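Local coordinates for protein AimR transcriptional regulator (Bacillus phage phi3T, PDB 5ZVV) that activates transcription of the phage aimX locus as a homodimer, and is switched off by the arbitrium peptide so that the phage turns from lysis to lysogeny, at residues 83-86 / 87-91. Residues are numbered along the deposited sequence; the frame is centred on the assembly and turned at random.
Sequences VEYS and DINQW
The last turn of helix 77-88 runs on i to i+4 bonds, D87 N to V83 O, I88 N to E84 O and N89 N to Y85 O, and closes in a Schellman motif: Q90 takes a positive phi, Q90 N returns to D87 O, and W91 N reaches S86 O at 3.0 Å. The N89 side chain adds a second grip on the same turn. With CG turned beside its own backbone N (chi1 -79°), N89 folds back along the helix, and ND2 donates to Y85 O at 2.7 Å. That carbonyl oxygen is thus held by two donors, N89 N and ND2, which approach from opposite faces of its plane. The same ND2 sits over the centre of the Y85 ring, 3.3 Å above its plane, and one NH2 group thus both bonds the carbonyl and lies over the aromatic face; the amide plane stands 67° from the ring plane. W91 flanks this pair: its indole takes N89 CB over one face, offset toward the rim, and the ring atom W91 CH2 touches Y85 CE2 at 3.8 Å, the two rings lying obliquely with planes at 84°. On another side of the turn, E84 bends at chi2 and brings OE2 to 3.9 Å from I88 CB. E84 OE2 forms a salt bridge with R192 and a hydrogen bond with S188 OG, while R192 also forms a salt bridge with D87 OD2, which probably offsets the repulsion between the two carboxylates. W91 stands at the N-cap position of helix 92-103, whose T95 hydroxyl bonds both W91 O and S86 OG. The contact therefore joins two consecutive helices of this TPR-like, all-helical protein, with V83 packed on helix 92-103, E84 and I88 on helix 184-203, and Y85 and W91 against helix 61-69.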
loop_
_atom_site.group_PDB
_atom_site.type_symbol
_atom_site.label_atom_id
_atom_site.label_comp_id
_atom_site.label_asym_id
_atom_site.label_seq_id
_atom_site.Cartn_x
_atom_site.Cartn_y
_atom_site.Cartn_z
ATOM N N VAL A 83 7.055 12.153 27.631
ATOM C CA VAL A 83 5.965 11.644 26.802
ATOM C C VAL A 83 6.465 10.520 25.904
ATOM O O VAL A 83 5.750 9.532 25.673
ATOM C CB VAL A 83 5.285 12.774 25.998
ATOM C CG1 VAL A 83 6.015 13.078 24.695
ATOM C CG2 VAL A 83 3.833 12.408 25.712
ATOM N N GLU A 84 7.709 10.622 25.417
ATOM C CA GLU A 84 8.230 9.542 24.581
ATOM C C GLU A 84 8.455 8.269 25.390
ATOM O O GLU A 84 8.091 7.168 24.951
ATOM C CB GLU A 84 9.524 9.971 23.883
ATOM C CG GLU A 84 10.348 8.808 23.312
ATOM C CD GLU A 84 9.596 7.954 22.291
ATOM O OE1 GLU A 84 8.519 8.368 21.810
ATOM O OE2 GLU A 84 10.090 6.855 21.964
ATOM N N TYR A 85 9.060 8.392 26.574
ATOM C CA TYR A 85 9.271 7.217 27.413
ATOM C C TYR A 85 7.944 6.593 27.831
ATOM O O TYR A 85 7.803 5.365 27.850
ATOM C CB TYR A 85 10.102 7.591 28.643
ATOM C CG TYR A 85 10.670 6.403 29.386
ATOM C CD1 TYR A 85 11.711 5.656 28.848
ATOM C CD2 TYR A 85 10.173 6.035 30.629
ATOM C CE1 TYR A 85 12.236 4.572 29.524
ATOM C CE2 TYR A 85 10.692 4.953 31.314
ATOM C CZ TYR A 85 11.722 4.226 30.758
ATOM O OH TYR A 85 12.241 3.148 31.437
ATOM N N SER A 86 6.955 7.425 28.159
ATOM C CA SER A 86 5.653 6.897 28.549
ATOM C C SER A 86 5.000 6.147 27.398
ATOM O O SER A 86 4.460 5.051 27.588
ATOM C CB SER A 86 4.750 8.032 29.034
ATOM O OG SER A 86 3.523 7.531 29.534
ATOM N N ASP A 87 5.060 6.707 26.186
ATOM C CA ASP A 87 4.362 6.078 25.072
ATOM C C ASP A 87 5.072 4.813 24.600
ATOM O O ASP A 87 4.413 3.847 24.197
ATOM C CB ASP A 87 4.206 7.058 23.915
ATOM C CG ASP A 87 3.391 6.476 22.782
ATOM O OD1 ASP A 87 2.154 6.394 22.925
ATOM O OD2 ASP A 87 3.990 6.080 21.759
ATOM N N ILE A 88 6.408 4.795 24.630
ATOM C CA ILE A 88 7.104 3.593 24.178
ATOM C C ILE A 88 6.868 2.439 25.148
ATOM O O ILE A 88 6.887 1.269 24.747
ATOM C CB ILE A 88 8.607 3.868 23.971
ATOM C CG1 ILE A 88 9.221 2.792 23.072
ATOM C CG2 ILE A 88 9.344 3.929 25.301
ATOM C CD1 ILE A 88 10.681 3.021 22.738
ATOM N N ASN A 89 6.632 2.739 26.425
ATOM C CA ASN A 89 6.267 1.719 27.400
ATOM C C ASN A 89 4.791 1.348 27.347
ATOM O O ASN A 89 4.384 0.417 28.049
ATOM C CB ASN A 89 6.613 2.193 28.816
ATOM C CG ASN A 89 8.084 2.040 29.146
ATOM O OD1 ASN A 89 8.557 0.940 29.435
ATOM N ND2 ASN A 89 8.813 3.149 29.125
ATOM N N GLN A 90 3.994 2.053 26.538
ATOM C CA GLN A 90 2.547 1.839 26.433
ATOM C C GLN A 90 1.844 2.125 27.759
ATOM O O GLN A 90 0.891 1.440 28.139
ATOM C CB GLN A 90 2.221 0.430 25.927
ATOM C CG GLN A 90 2.612 0.195 24.475
ATOM C CD GLN A 90 2.385 -1.239 24.028
ATOM O OE1 GLN A 90 1.953 -2.085 24.812
ATOM N NE2 GLN A 90 2.681 -1.518 22.764
ATOM N N TRP A 91 2.317 3.152 28.466
ATOM C CA TRP A 91 1.638 3.652 29.660
ATOM C C TRP A 91 0.595 4.681 29.217
ATOM O O TRP A 91 0.739 5.892 29.397
ATOM C CB TRP A 91 2.646 4.243 30.638
ATOM C CG TRP A 91 3.697 3.277 31.093
ATOM C CD1 TRP A 91 3.647 1.915 31.022
ATOM C CD2 TRP A 91 4.957 3.600 31.692
ATOM N NE1 TRP A 91 4.796 1.369 31.544
ATOM C CE2 TRP A 91 5.615 2.383 31.966
ATOM C CE3 TRP A 91 5.594 4.800 32.029
ATOM C CZ2 TRP A 91 6.880 2.332 32.552
ATOM C CZ3 TRP A 91 6.849 4.745 32.617
ATOM C CH2 TRP A 91 7.478 3.521 32.870
#